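Local atomic coordinates of FrpC operon protein (Neisseria meningitidis, PDB entry 5EDF), a protein that is of unknown cellular role but, as the iron-regulated protein FrpD, binds the RTX protein FrpC and may take part in adhesion. Residues E2-N7 against K45-T50; T13-T18 against V29-Y34; F21-T26 against N59-S64; C185-T190 against L218-V223. One frame throughout, in Å; residues are numbered along the deposited sequence. Where two conformers were deposited one is given.

Interaction 1 of 4, residues E2-N7 against K45-T50; sequences EQTSFN and KWLSDT
Phe6 and Leu47 meet where the irregular N-terminal segment 2-7 runs past segment 45-50, and the phenylalanine illustrates how an aromatic side chain can be laid along a neighbouring backbone. Its CB sits 3.9 Å from Trp46 O. CG then lies beside the backbone nitrogen, anti to the carbonyl carbon (chi1 -61°), which brings CD1 within 3.7 Å of Leu47 N. Farther out along the same side of the ring, CE1 reaches Leu47 CD1 at 3.9 Å, the two side chains running at a slant to one another. That leucine methyl also meets Thr4 CG2, this time with the side chains at about a right angle.

Around this apolar patch the polar groups are tied down in sequence. Ser5 O accepts a hydrogen bond from Ser48 N at 3.0 Å. The hydroxyl of Ser48 acts as acceptor in turn: with chi1 at 52°, OG lies between its own N and carbonyl carbon and receives Asn7 N in a nearly straight bond of 2.8 Å. Thr50 OG1 donates to Gln3 O at 2.9 Å, from above the carbonyl plane. Main chain and hydroxyls thus share the work of fixing a segment that has no regular structure of its own.

Behind the contact, Leu47 packs on Val19 and Phe21 of strand 18-23 and on Tyr56 of strand 56-57. Trp46 sets its ring edge-to-face with Tyr79, while Phe6 also touches Gln40 in strand 39-40, the antiparallel partner of strand 45-46.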
loop_
_atom_site.group_PDB
_atom_site.type_symbol
_atom_site.label_atom_id
_atom_site.label_comp_id
_atom_site.label_asym_id
_atom_site.label_seq_id
_atom_site.Cartn_x
_atom_site.Cartn_y
_atom_site.Cartn_z
ATOM N N GLU A 2 -16.360 2.514 23.394
ATOM C CA GLU A 2 -15.707 1.286 22.845
ATOM C C GLU A 2 -14.440 0.889 23.617
ATOM O O GLU A 2 -13.748 1.739 24.192
ATOM C CB GLU A 2 -15.396 1.462 21.352
ATOM C CG GLU A 2 -16.664 1.584 20.477
ATOM C CD GLU A 2 -16.523 0.929 19.110
ATOM O OE1 GLU A 2 -15.379 0.805 18.629
ATOM O OE2 GLU A 2 -17.565 0.540 18.523
ATOM N N GLN A 3 -14.151 -0.412 23.612
ATOM C CA GLN A 3 -13.083 -0.994 24.418
ATOM C C GLN A 3 -12.129 -1.805 23.537
ATOM O O GLN A 3 -12.569 -2.578 22.680
ATOM C CB GLN A 3 -13.667 -1.926 25.487
ATOM C CG GLN A 3 -14.519 -1.244 26.561
ATOM C CD GLN A 3 -15.023 -2.220 27.634
ATOM O OE1 GLN A 3 -14.374 -3.226 27.941
ATOM N NE2 GLN A 3 -16.183 -1.911 28.214
ATOM N N THR A 4 -10.824 -1.672 23.781
ATOM C CA THR A 4 -9.817 -2.384 22.989
ATOM C C THR A 4 -9.346 -3.590 23.763
ATOM O O THR A 4 -9.298 -3.565 25.002
ATOM C CB THR A 4 -8.611 -1.474 22.639
ATOM O OG1 THR A 4 -9.080 -0.295 21.971
ATOM C CG2 THR A 4 -7.623 -2.178 21.728
ATOM N N SER A 5 -9.051 -4.658 23.035
ATOM C CA SER A 5 -8.564 -5.912 23.579
ATOM C C SER A 5 -7.426 -6.417 22.704
ATOM O O SER A 5 -7.488 -6.286 21.474
ATOM C CB SER A 5 -9.682 -6.970 23.600
ATOM O OG SER A 5 -10.851 -6.487 24.243
ATOM N N PHE A 6 -6.433 -7.039 23.331
ATOM C CA PHE A 6 -5.317 -7.636 22.622
ATOM C C PHE A 6 -5.160 -9.101 23.074
ATOM O O PHE A 6 -4.097 -9.533 23.529
ATOM C CB PHE A 6 -4.042 -6.844 22.874
ATOM C CG PHE A 6 -4.103 -5.421 22.422
ATOM C CD1 PHE A 6 -3.671 -5.051 21.160
ATOM C CD2 PHE A 6 -4.595 -4.447 23.271
ATOM C CE1 PHE A 6 -3.738 -3.730 20.750
ATOM C CE2 PHE A 6 -4.673 -3.123 22.866
ATOM C CZ PHE A 6 -4.230 -2.766 21.608
ATOM N N ASN A 7 -6.243 -9.851 22.944
ATOM C CA ASN A 7 -6.336 -11.200 23.503
ATOM C C ASN A 7 -5.868 -12.311 22.568
ATOM O O ASN A 7 -5.922 -13.483 22.941
ATOM C CB ASN A 7 -7.803 -11.552 23.875
ATOM C CG ASN A 7 -8.438 -10.595 24.879
ATOM O OD1 ASN A 7 -7.762 -10.072 25.756
ATOM N ND2 ASN A 7 -9.769 -10.390 24.759
ATOM N N LYS A 45 1.070 -9.896 21.946
ATOM C CA LYS A 45 -0.363 -9.740 22.196
ATOM C C LYS A 45 -0.944 -8.994 21.005
ATOM O O LYS A 45 -0.488 -7.902 20.662
ATOM C CB LYS A 45 -0.632 -8.973 23.477
ATOM C CG LYS A 45 -0.168 -9.712 24.734
ATOM C CD LYS A 45 -0.378 -8.863 25.973
ATOM C CE LYS A 45 0.070 -9.591 27.247
ATOM N NZ LYS A 45 1.527 -9.991 27.278
ATOM N N TRP A 46 -1.935 -9.591 20.357
ATOM C CA TRP A 46 -2.459 -9.083 19.105
ATOM C C TRP A 46 -3.904 -8.680 19.274
ATOM O O TRP A 46 -4.664 -9.343 19.991
ATOM C CB TRP A 46 -2.312 -10.135 17.991
ATOM C CG TRP A 46 -0.898 -10.261 17.501
ATOM C CD1 TRP A 46 0.159 -10.694 18.201
ATOM C CD2 TRP A 46 -0.404 -9.902 16.191
ATOM N NE1 TRP A 46 1.321 -10.641 17.435
ATOM C CE2 TRP A 46 0.983 -10.148 16.199
ATOM C CE3 TRP A 46 -0.990 -9.373 15.035
ATOM C CZ2 TRP A 46 1.786 -9.877 15.091
ATOM C CZ3 TRP A 46 -0.162 -9.136 13.924
ATOM C CH2 TRP A 46 1.168 -9.388 13.979
ATOM N N LEU A 47 -4.270 -7.622 18.588
ATOM C CA LEU A 47 -5.626 -7.079 18.586
ATOM C C LEU A 47 -6.621 -8.206 18.411
ATOM O O LEU A 47 -6.449 -9.087 17.557
ATOM C CB LEU A 47 -5.842 -6.081 17.435
ATOM C CG LEU A 47 -7.111 -5.234 17.495
ATOM C CD1 LEU A 47 -7.034 -4.262 18.651
ATOM C CD2 LEU A 47 -7.287 -4.486 16.190
ATOM N N SER A 48 -7.698 -8.149 19.195
ATOM C CA SER A 48 -8.773 -9.114 19.099
ATOM C C SER A 48 -10.125 -8.433 19.101
ATOM O O SER A 48 -10.271 -7.356 19.667
ATOM C CB SER A 48 -8.713 -10.061 20.299
ATOM O OG SER A 48 -8.656 -9.385 21.555
ATOM N N ASP A 49 -11.130 -9.070 18.510
ATOM C CA ASP A 49 -12.527 -8.655 18.728
ATOM C C ASP A 49 -12.767 -8.613 20.259
ATOM O O ASP A 49 -12.330 -9.487 21.011
ATOM C CB ASP A 49 -13.464 -9.662 18.073
ATOM C CG ASP A 49 -13.372 -9.680 16.565
ATOM O OD1 ASP A 49 -13.153 -8.617 15.954
ATOM O OD2 ASP A 49 -13.604 -10.750 15.984
ATOM N N THR A 50 -13.468 -7.583 20.712
ATOM C CA THR A 50 -13.737 -7.402 22.129
ATOM C C THR A 50 -15.150 -7.900 22.468
ATOM O O THR A 50 -16.107 -7.481 21.827
ATOM C CB THR A 50 -13.653 -5.942 22.513
ATOM O OG1 THR A 50 -12.305 -5.472 22.257
ATOM C CG2 THR A 50 -13.995 -5.733 23.988
#

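Interaction 2 of 4, residues T13-T18 against V29-Y34; sequences TGFEHT and VIPYGY
The rings of His17 and Tyr32 pack in a T-shape, the edge of the histidine directed at the face of the tyrosine, with their planes 85° apart and centroids separated by 5.2 Å. Although the rings are nearly perpendicular, the two side chains run side by side in the same direction, and His17 CB also rests over the tyrosine face in a CH-pi contact, 3.9 Å from the ring centroid. Tyr32 reaches this place by a chi1 of 82° that puts CG between its backbone N and carbonyl carbon. Glu16 comes to a different part of the same ring: OE1 lies at the edge, 3.5 Å from CE1, with the carboxylate almost perpendicular to the ring. That carboxylate is held within segment 13-18 by hydrogen bonds from Thr13 N to OE2 and from Gly14 N to OE1. At the far end of the ring, Tyr32 OH is hydrogen-bonded to Pro9 O.

A second aromatic group stands apart from the first. Phe15 lays CD1 against Pro31 CB at 3.6 Å and crosses to Tyr34 at a slant, CE1 lying 4.0 Å from Tyr34 CE2. Between the two groups the backbones approach closely at Gly14 and Gly33, and Gly33 N donates a hydrogen bond to Gly14 O at 3.0 Å. Tyr32 N donates to His17 O at 2.8 Å.

The arrangement shows how a beta hairpin is finished at its open end: Thr18 and Pro31 form an antiparallel non-hydrogen-bonded pair of strands 18-23 and 26-31, beyond which an ST turn at Thr13 meets the 3-10 segment 32-34.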
loop_
_atom_site.group_PDB
_atom_site.type_symbol
_atom_site.label_atom_id
_atom_site.label_comp_id
_atom_site.label_asym_id
_atom_site.label_seq_id
_atom_site.Cartn_x
_atom_site.Cartn_y
_atom_site.Cartn_z
ATOM N N THR A 13 0.473 -18.263 10.927
ATOM C CA THR A 13 0.225 -17.951 9.537
ATOM C C THR A 13 -0.300 -16.522 9.329
ATOM O O THR A 13 -0.155 -15.986 8.218
ATOM C CB THR A 13 -0.844 -18.861 8.934
ATOM O OG1 THR A 13 -2.109 -18.577 9.548
ATOM C CG2 THR A 13 -0.486 -20.342 9.105
ATOM N N GLY A 14 -0.948 -15.944 10.323
ATOM C CA GLY A 14 -1.622 -14.634 10.177
ATOM C C GLY A 14 -3.095 -14.721 9.895
ATOM O O GLY A 14 -3.773 -13.702 9.925
ATOM N N PHE A 15 -3.604 -15.920 9.673
ATOM C CA PHE A 15 -5.010 -16.134 9.313
ATOM C C PHE A 15 -5.843 -16.805 10.399
ATOM O O PHE A 15 -7.021 -17.058 10.201
ATOM C CB PHE A 15 -5.079 -16.951 8.002
ATOM C CG PHE A 15 -4.478 -16.233 6.829
ATOM C CD1 PHE A 15 -5.208 -15.243 6.164
ATOM C CD2 PHE A 15 -3.171 -16.447 6.454
ATOM C CE1 PHE A 15 -4.629 -14.545 5.091
ATOM C CE2 PHE A 15 -2.606 -15.727 5.399
ATOM C CZ PHE A 15 -3.336 -14.787 4.749
ATOM N N GLU A 16 -5.250 -17.044 11.576
ATOM C CA GLU A 16 -5.934 -17.813 12.601
ATOM C C GLU A 16 -7.104 -17.085 13.221
ATOM O O GLU A 16 -7.978 -17.721 13.774
ATOM C CB GLU A 16 -4.958 -18.175 13.722
ATOM C CG GLU A 16 -3.812 -19.056 13.323
ATOM C CD GLU A 16 -2.549 -18.333 12.860
ATOM O OE1 GLU A 16 -2.555 -17.129 12.504
ATOM O OE2 GLU A 16 -1.491 -18.989 12.858
ATOM N N HIS A 17 -7.067 -15.758 13.195
ATOM C CA HIS A 17 -8.097 -14.912 13.729
ATOM C C HIS A 17 -8.316 -13.762 12.806
ATOM O O HIS A 17 -7.430 -13.436 11.989
ATOM C CB HIS A 17 -7.656 -14.332 15.080
ATOM C CG HIS A 17 -7.533 -15.357 16.135
ATOM N ND1 HIS A 17 -8.646 -15.860 16.767
ATOM C CD2 HIS A 17 -6.463 -15.995 16.646
ATOM C CE1 HIS A 17 -8.257 -16.766 17.646
ATOM N NE2 HIS A 17 -6.939 -16.867 17.605
ATOM N N THR A 18 -9.492 -13.180 12.901
ATOM C CA THR A 18 -9.816 -11.943 12.218
ATOM C C THR A 18 -10.238 -10.901 13.246
ATOM O O THR A 18 -10.641 -11.227 14.372
ATOM C CB THR A 18 -10.920 -12.132 11.210
ATOM O OG1 THR A 18 -12.100 -12.583 11.889
ATOM C CG2 THR A 18 -10.570 -13.166 10.111
ATOM N N VAL A 29 -13.589 -7.226 7.536
ATOM C CA VAL A 29 -13.129 -8.329 8.390
ATOM C C VAL A 29 -11.714 -8.690 7.930
ATOM O O VAL A 29 -11.539 -9.102 6.790
ATOM C CB VAL A 29 -14.063 -9.553 8.328
ATOM C CG1 VAL A 29 -13.494 -10.696 9.158
ATOM C CG2 VAL A 29 -15.436 -9.158 8.836
ATOM N N ILE A 30 -10.710 -8.465 8.784
ATOM C CA ILE A 30 -9.305 -8.502 8.380
ATOM C C ILE A 30 -8.582 -9.615 9.103
ATOM O O ILE A 30 -8.580 -9.634 10.335
ATOM C CB ILE A 30 -8.629 -7.157 8.684
ATOM C CG1 ILE A 30 -9.388 -6.037 7.965
ATOM C CG2 ILE A 30 -7.134 -7.176 8.248
ATOM C CD1 ILE A 30 -8.728 -4.670 8.033
ATOM N N PRO A 31 -7.927 -10.533 8.369
ATOM C CA PRO A 31 -7.067 -11.503 9.070
ATOM C C PRO A 31 -6.027 -10.797 9.926
ATOM O O PRO A 31 -5.403 -9.828 9.470
ATOM C CB PRO A 31 -6.435 -12.313 7.944
ATOM C CG PRO A 31 -7.406 -12.161 6.788
ATOM C CD PRO A 31 -7.918 -10.747 6.921
ATOM N N TYR A 32 -5.871 -11.208 11.171
ATOM C CA TYR A 32 -5.203 -10.380 12.145
ATOM C C TYR A 32 -3.730 -10.203 11.904
ATOM O O TYR A 32 -3.135 -9.232 12.404
ATOM C CB TYR A 32 -5.512 -10.853 13.573
ATOM C CG TYR A 32 -4.716 -11.999 14.121
ATOM C CD1 TYR A 32 -4.510 -13.189 13.429
ATOM C CD2 TYR A 32 -4.215 -11.929 15.414
ATOM C CE1 TYR A 32 -3.803 -14.247 13.994
ATOM C CE2 TYR A 32 -3.543 -12.965 15.968
ATOM C CZ TYR A 32 -3.333 -14.136 15.281
ATOM O OH TYR A 32 -2.674 -15.203 15.852
ATOM N N GLY A 33 -3.104 -11.081 11.126
ATOM C CA GLY A 33 -1.721 -10.920 10.767
ATOM C C GLY A 33 -1.385 -9.719 9.916
ATOM O O GLY A 33 -0.222 -9.365 9.795
ATOM N N TYR A 34 -2.404 -9.052 9.364
ATOM C CA TYR A 34 -2.204 -7.792 8.642
ATOM C C TYR A 34 -2.220 -6.579 9.556
ATOM O O TYR A 34 -2.133 -5.469 9.076
ATOM C CB TYR A 34 -3.313 -7.640 7.587
ATOM C CG TYR A 34 -3.193 -8.632 6.455
ATOM C CD1 TYR A 34 -2.174 -8.540 5.504
ATOM C CD2 TYR A 34 -4.077 -9.691 6.346
ATOM C CE1 TYR A 34 -2.069 -9.473 4.474
ATOM C CE2 TYR A 34 -3.974 -10.587 5.312
ATOM C CZ TYR A 34 -2.975 -10.479 4.379
ATOM O OH TYR A 34 -2.854 -11.410 3.352
#

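Interaction 3 of 4, residues F21-T26 against N59-S64; sequences FDFQGT and NLIEIS
Ile61 drives its CD1 methyl between two phenylalanines of segment 21-26, and there the contact is tightly packed. The methyl stands over one face of the Phe21 ring, 4.0 Å from its centroid in a CH-pi contact, and nearer still to CG at 3.6 Å. It lies equally close to Phe23 CZ, 3.6 Å away. Placing CG1 anti to the carbonyl carbon (chi1 -55°) lets the branch serve both rings at once. Phe23 turns its edge to the backbone of segment 59-64, its CE1 being 3.7 Å from Asn59 O.

The phenylalanines belong to strand 18-23, which a type I' turn from Phe23 to Thr26 joins to strand 26-31 as a two-residue beta hairpin. An Asx motif braces the turn: Gly25 N donates to Asp22 OD2 at 2.9 Å, while the other oxygen of that carboxylate makes a salt bridge with Lys27. Met28 and Ile30 of the returning strand add to the apolar layer around Ile61.

At the hairpin tip the contact turns polar and loose. Gln24 and Asn59, both exposed, do not bond directly; their NE2 and ND2 atoms each donate to one shared water, which lies 3.0 Å from Gln24 NE2.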
loop_
_atom_site.group_PDB
_atom_site.type_symbol
_atom_site.label_atom_id
_atom_site.label_comp_id
_atom_site.label_asym_id
_atom_site.label_seq_id
_atom_site.Cartn_x
_atom_site.Cartn_y
_atom_site.Cartn_z
ATOM N N PHE A 21 -14.037 -4.531 11.792
ATOM C CA PHE A 21 -14.029 -3.082 11.836
ATOM C C PHE A 21 -15.306 -2.568 11.196
ATOM O O PHE A 21 -15.893 -3.236 10.393
ATOM C CB PHE A 21 -12.847 -2.562 11.063
ATOM C CG PHE A 21 -11.519 -2.905 11.680
ATOM C CD1 PHE A 21 -10.936 -2.071 12.613
ATOM C CD2 PHE A 21 -10.847 -4.063 11.319
ATOM C CE1 PHE A 21 -9.696 -2.363 13.183
ATOM C CE2 PHE A 21 -9.607 -4.345 11.860
ATOM C CZ PHE A 21 -9.047 -3.507 12.809
ATOM N N ASP A 22 -15.721 -1.378 11.615
ATOM C CA ASP A 22 -16.927 -0.749 11.098
ATOM C C ASP A 22 -16.651 0.694 10.737
ATOM O O ASP A 22 -16.187 1.448 11.574
ATOM C CB ASP A 22 -18.085 -0.812 12.115
ATOM C CG ASP A 22 -19.320 -0.173 11.599
ATOM O OD1 ASP A 22 -20.027 -0.820 10.799
ATOM O OD2 ASP A 22 -19.563 0.985 11.974
ATOM N N PHE A 23 -16.861 1.032 9.462
ATOM C CA PHE A 23 -16.811 2.401 8.975
ATOM C C PHE A 23 -18.231 2.915 8.804
ATOM O O PHE A 23 -18.841 2.665 7.780
ATOM C CB PHE A 23 -16.147 2.473 7.589
ATOM C CG PHE A 23 -14.691 2.062 7.532
ATOM C CD1 PHE A 23 -13.661 3.000 7.686
ATOM C CD2 PHE A 23 -14.363 0.787 7.140
ATOM C CE1 PHE A 23 -12.320 2.614 7.541
ATOM C CE2 PHE A 23 -13.011 0.406 6.975
ATOM C CZ PHE A 23 -12.016 1.349 7.176
ATOM N N GLN A 24 -18.737 3.586 9.824
ATOM C CA GLN A 24 -20.105 4.109 9.797
ATOM C C GLN A 24 -21.095 3.118 9.190
ATOM O O GLN A 24 -21.903 3.488 8.329
ATOM C CB GLN A 24 -20.161 5.462 9.092
ATOM C CG GLN A 24 -19.147 6.472 9.587
ATOM C CD GLN A 24 -19.461 7.050 10.954
ATOM O OE1 GLN A 24 -20.595 6.980 11.442
ATOM N NE2 GLN A 24 -18.445 7.630 11.582
ATOM N N GLY A 25 -21.064 1.874 9.659
ATOM C CA GLY A 25 -21.984 0.856 9.196
ATOM C C GLY A 25 -21.423 -0.173 8.229
ATOM O O GLY A 25 -21.955 -1.262 8.103
ATOM N N THR A 26 -20.326 0.170 7.532
ATOM C CA THR A 26 -19.746 -0.724 6.553
ATOM C C THR A 26 -18.651 -1.580 7.226
ATOM O O THR A 26 -17.687 -1.041 7.774
ATOM C CB THR A 26 -19.116 0.082 5.429
ATOM O OG1 THR A 26 -20.156 0.830 4.747
ATOM C CG2 THR A 26 -18.453 -0.833 4.438
ATOM N N ASN A 59 -12.285 5.400 11.734
ATOM C CA ASN A 59 -12.234 6.209 10.516
ATOM C C ASN A 59 -11.181 5.736 9.536
ATOM O O ASN A 59 -11.262 6.051 8.362
ATOM C CB ASN A 59 -11.926 7.683 10.858
ATOM C CG ASN A 59 -12.957 8.311 11.766
ATOM O OD1 ASN A 59 -12.613 9.090 12.650
ATOM N ND2 ASN A 59 -14.217 7.986 11.546
ATOM N N LEU A 60 -10.156 5.038 10.008
ATOM C CA LEU A 60 -9.118 4.519 9.142
ATOM C C LEU A 60 -8.571 3.244 9.746
ATOM O O LEU A 60 -8.630 3.067 10.982
ATOM C CB LEU A 60 -7.974 5.533 8.911
ATOM C CG LEU A 60 -6.997 5.760 10.057
ATOM C CD1 LEU A 60 -5.865 4.772 10.094
ATOM C CD2 LEU A 60 -6.429 7.190 9.965
ATOM N N ILE A 61 -8.059 2.374 8.888
ATOM C CA ILE A 61 -7.317 1.190 9.271
ATOM C C ILE A 61 -5.971 1.262 8.584
ATOM O O ILE A 61 -5.914 1.607 7.403
ATOM C CB ILE A 61 -8.010 -0.113 8.812
ATOM C CG1 ILE A 61 -9.461 -0.180 9.323
ATOM C CG2 ILE A 61 -7.192 -1.345 9.290
ATOM C CD1 ILE A 61 -10.233 -1.333 8.699
ATOM N N GLU A 62 -4.893 0.945 9.287
ATOM C CA GLU A 62 -3.553 0.917 8.721
ATOM C C GLU A 62 -3.051 -0.494 8.800
ATOM O O GLU A 62 -2.608 -0.945 9.855
ATOM C CB GLU A 62 -2.596 1.890 9.438
ATOM C CG GLU A 62 -1.218 1.983 8.794
ATOM C CD GLU A 62 -0.323 2.992 9.447
ATOM O OE1 GLU A 62 -0.515 3.297 10.653
ATOM O OE2 GLU A 62 0.593 3.504 8.762
ATOM N N ILE A 63 -3.172 -1.252 7.721
ATOM C CA ILE A 63 -2.604 -2.599 7.664
ATOM C C ILE A 63 -1.131 -2.526 7.309
ATOM O O ILE A 63 -0.669 -1.504 6.768
ATOM C CB ILE A 63 -3.370 -3.519 6.684
ATOM C CG1 ILE A 63 -3.233 -3.083 5.226
ATOM C CG2 ILE A 63 -4.835 -3.656 7.110
ATOM C CD1 ILE A 63 -3.682 -4.180 4.215
ATOM N N SER A 64 -0.396 -3.586 7.597
ATOM C CA SER A 64 1.023 -3.645 7.297
ATOM C C SER A 64 1.288 -4.961 6.599
ATOM O O SER A 64 0.847 -6.009 7.038
ATOM C CB SER A 64 1.860 -3.469 8.583
ATOM O OG SER A 64 1.579 -2.269 9.282
HETATM O O HOH W 1 -15.970 6.574 10.231
#

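Interaction 4 of 4, residues C185-T190 against L218-V223; sequences CINGFT and LVQSFV
Ile186 and Val219 bring one methyl each to the interface between a hairpin and the C-terminal helix, CG2 of the isoleucine lying 4.0 Å from CG1 of the valine. Both are the branch that stands opposite the backbone nitrogen: in Ile186, with chi1 at -60°, CG1 turns back beside that nitrogen and leaves CG2 to do the touching. The same CG2 also meets Gln220 CG at 4.0 Å, here with the side chains at about a right angle.

Gln220 then carries the contact outward. Its chain is extended beyond CG, and the amide at its end gives NE2 to Asn187 OD1 in a long but nearly straight bond of 3.2 Å (169° at the hydrogen). The oxygen lies close to the plane of the glutamine amide; NE2 stands tilted from the asparagine carbonyl plane, and the two amide planes are turned 69° against each other.

Asn187 and Gly188 are the two central residues of a type I' turn from Ile186 to Phe189, the hairpin link between antiparallel strands 178-186 and 189-193, and it is the last turns of helix 205-224 that meet this hairpin end of the large sheet. Phe189, on the other limb, runs past Val223 in the opposite direction, and its CE2 approaches Val223 CG1 at 3.7 Å. That methyl lies beside the valine's backbone nitrogen, anti to the carbonyl carbon. Met28 of strand 26-31 touches both of these residues. Away from the helix, Cys185 forms the disulfide with Cys108.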
loop_
_atom_site.group_PDB
_atom_site.type_symbol
_atom_site.label_atom_id
_atom_site.label_comp_id
_atom_site.label_asym_id
_atom_site.label_seq_id
_atom_site.Cartn_x
_atom_site.Cartn_y
_atom_site.Cartn_z
ATOM N N CYS A 185 -8.935 4.073 -5.267
ATOM C CA CYS A 185 -10.294 3.928 -4.752
ATOM C C CYS A 185 -10.753 2.540 -5.136
ATOM O O CYS A 185 -10.674 2.175 -6.305
ATOM C CB CYS A 185 -11.220 4.989 -5.349
ATOM S SG CYS A 185 -10.586 6.680 -4.995
ATOM N N ILE A 186 -11.120 1.752 -4.120
ATOM C CA ILE A 186 -11.464 0.341 -4.283
ATOM C C ILE A 186 -12.784 0.120 -3.567
ATOM O O ILE A 186 -12.846 0.183 -2.340
ATOM C CB ILE A 186 -10.370 -0.571 -3.691
ATOM C CG1 ILE A 186 -9.045 -0.325 -4.388
ATOM C CG2 ILE A 186 -10.798 -2.061 -3.765
ATOM C CD1 ILE A 186 -7.821 -0.947 -3.760
ATOM N N ASN A 187 -13.833 -0.139 -4.325
ATOM C CA ASN A 187 -15.113 -0.567 -3.744
ATOM C C ASN A 187 -15.642 0.410 -2.687
ATOM O O ASN A 187 -16.161 -0.027 -1.671
ATOM C CB ASN A 187 -14.987 -1.968 -3.087
ATOM C CG ASN A 187 -14.836 -3.114 -4.089
ATOM O OD1 ASN A 187 -14.172 -2.992 -5.122
ATOM N ND2 ASN A 187 -15.435 -4.258 -3.753
ATOM N N GLY A 188 -15.509 1.717 -2.911
ATOM C CA GLY A 188 -16.016 2.733 -1.967
ATOM C C GLY A 188 -15.012 3.162 -0.901
ATOM O O GLY A 188 -15.277 4.092 -0.111
ATOM N N PHE A 189 -13.873 2.488 -0.881
ATOM C CA PHE A 189 -12.797 2.807 0.051
ATOM C C PHE A 189 -11.715 3.583 -0.648
ATOM O O PHE A 189 -11.523 3.437 -1.865
ATOM C CB PHE A 189 -12.182 1.541 0.675
ATOM C CG PHE A 189 -13.182 0.717 1.419
ATOM C CD1 PHE A 189 -13.488 1.027 2.713
ATOM C CD2 PHE A 189 -13.867 -0.346 0.796
ATOM C CE1 PHE A 189 -14.496 0.289 3.405
ATOM C CE2 PHE A 189 -14.822 -1.102 1.473
ATOM C CZ PHE A 189 -15.142 -0.766 2.769
ATOM N N THR A 190 -11.015 4.432 0.072
ATOM C CA THR A 190 -9.766 4.981 -0.425
ATOM C C THR A 190 -8.624 4.185 0.179
ATOM O O THR A 190 -8.675 3.801 1.352
ATOM C CB THR A 190 -9.604 6.465 -0.115
ATOM O OG1 THR A 190 -9.581 6.669 1.302
ATOM C CG2 THR A 190 -10.745 7.288 -0.723
ATOM N N LEU A 218 -6.532 -7.913 -2.079
ATOM C CA LEU A 218 -6.473 -7.995 -0.619
ATOM C C LEU A 218 -7.621 -7.204 0.028
ATOM O O LEU A 218 -8.366 -7.700 0.871
ATOM C CB LEU A 218 -5.097 -7.516 -0.140
ATOM C CG LEU A 218 -4.838 -7.564 1.353
ATOM C CD1 LEU A 218 -4.989 -8.992 1.897
ATOM C CD2 LEU A 218 -3.456 -7.007 1.618
ATOM N N VAL A 219 -7.783 -5.960 -0.380
ATOM C CA VAL A 219 -8.826 -5.095 0.213
ATOM C C VAL A 219 -10.196 -5.700 -0.109
ATOM O O VAL A 219 -11.069 -5.773 0.748
ATOM C CB VAL A 219 -8.672 -3.644 -0.294
ATOM C CG1 VAL A 219 -9.913 -2.796 0.047
ATOM C CG2 VAL A 219 -7.371 -3.030 0.246
ATOM N N GLN A 220 -10.379 -6.193 -1.333
ATOM C CA GLN A 220 -11.659 -6.812 -1.683
ATOM C C GLN A 220 -11.939 -8.059 -0.842
ATOM O O GLN A 220 -13.091 -8.331 -0.528
ATOM C CB GLN A 220 -11.730 -7.139 -3.167
ATOM C CG GLN A 220 -11.831 -5.869 -4.031
ATOM C CD GLN A 220 -11.687 -6.115 -5.503
ATOM O OE1 GLN A 220 -10.887 -6.948 -5.934
ATOM N NE2 GLN A 220 -12.448 -5.366 -6.296
ATOM N N SER A 221 -10.884 -8.778 -0.445
ATOM C CA SER A 221 -11.045 -9.994 0.382
ATOM C C SER A 221 -11.584 -9.648 1.786
ATOM O O SER A 221 -12.193 -10.488 2.417
ATOM C CB SER A 221 -9.734 -10.795 0.502
ATOM O OG SER A 221 -8.859 -10.254 1.468
ATOM N N PHE A 222 -11.364 -8.416 2.236
ATOM C CA PHE A 222 -11.815 -7.990 3.538
ATOM C C PHE A 222 -13.308 -7.675 3.583
ATOM O O PHE A 222 -13.915 -7.598 4.631
ATOM C CB PHE A 222 -11.065 -6.738 4.000
ATOM C CG PHE A 222 -9.545 -6.869 4.119
ATOM C CD1 PHE A 222 -8.888 -8.062 4.223
ATOM C CD2 PHE A 222 -8.797 -5.699 4.137
ATOM C CE1 PHE A 222 -7.508 -8.127 4.347
ATOM C CE2 PHE A 222 -7.436 -5.740 4.266
ATOM C CZ PHE A 222 -6.779 -6.952 4.340
ATOM N N VAL A 223 -13.919 -7.456 2.425
ATOM C CA VAL A 223 -15.330 -7.098 2.375
ATOM C C VAL A 223 -16.146 -8.186 1.697
ATOM O O VAL A 223 -17.375 -8.106 1.636
ATOM C CB VAL A 223 -15.548 -5.763 1.670
ATOM C CG1 VAL A 223 -15.021 -4.651 2.541
ATOM C CG2 VAL A 223 -14.873 -5.740 0.314
#

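The four contacts run from interaction 1 at the N-terminal edge, about 24 Å from the centre of the chain, inward to interaction 4, whose centre is about 12 Å from it. Interactions 3 and 4 are the closest, with centres about 11 Å apart: Phe23 CD2 lies 3.8 Å from Phe189 CE1, so the two type I' hairpins touch. Interaction 2 joins both, through Tyr34 O to Ser64 N (3.0 Å, probably a hydrogen bond) and Val29 N to Phe222 O (2.9 Å, likewise). Interaction 1 adds the N-terminal segment, with Trp46 CZ3 3.3 Å from Tyr32 O. Cys185 of interaction 4 touches Leu110, which lines the azide pocket with Ser111, Met114 and Ile162.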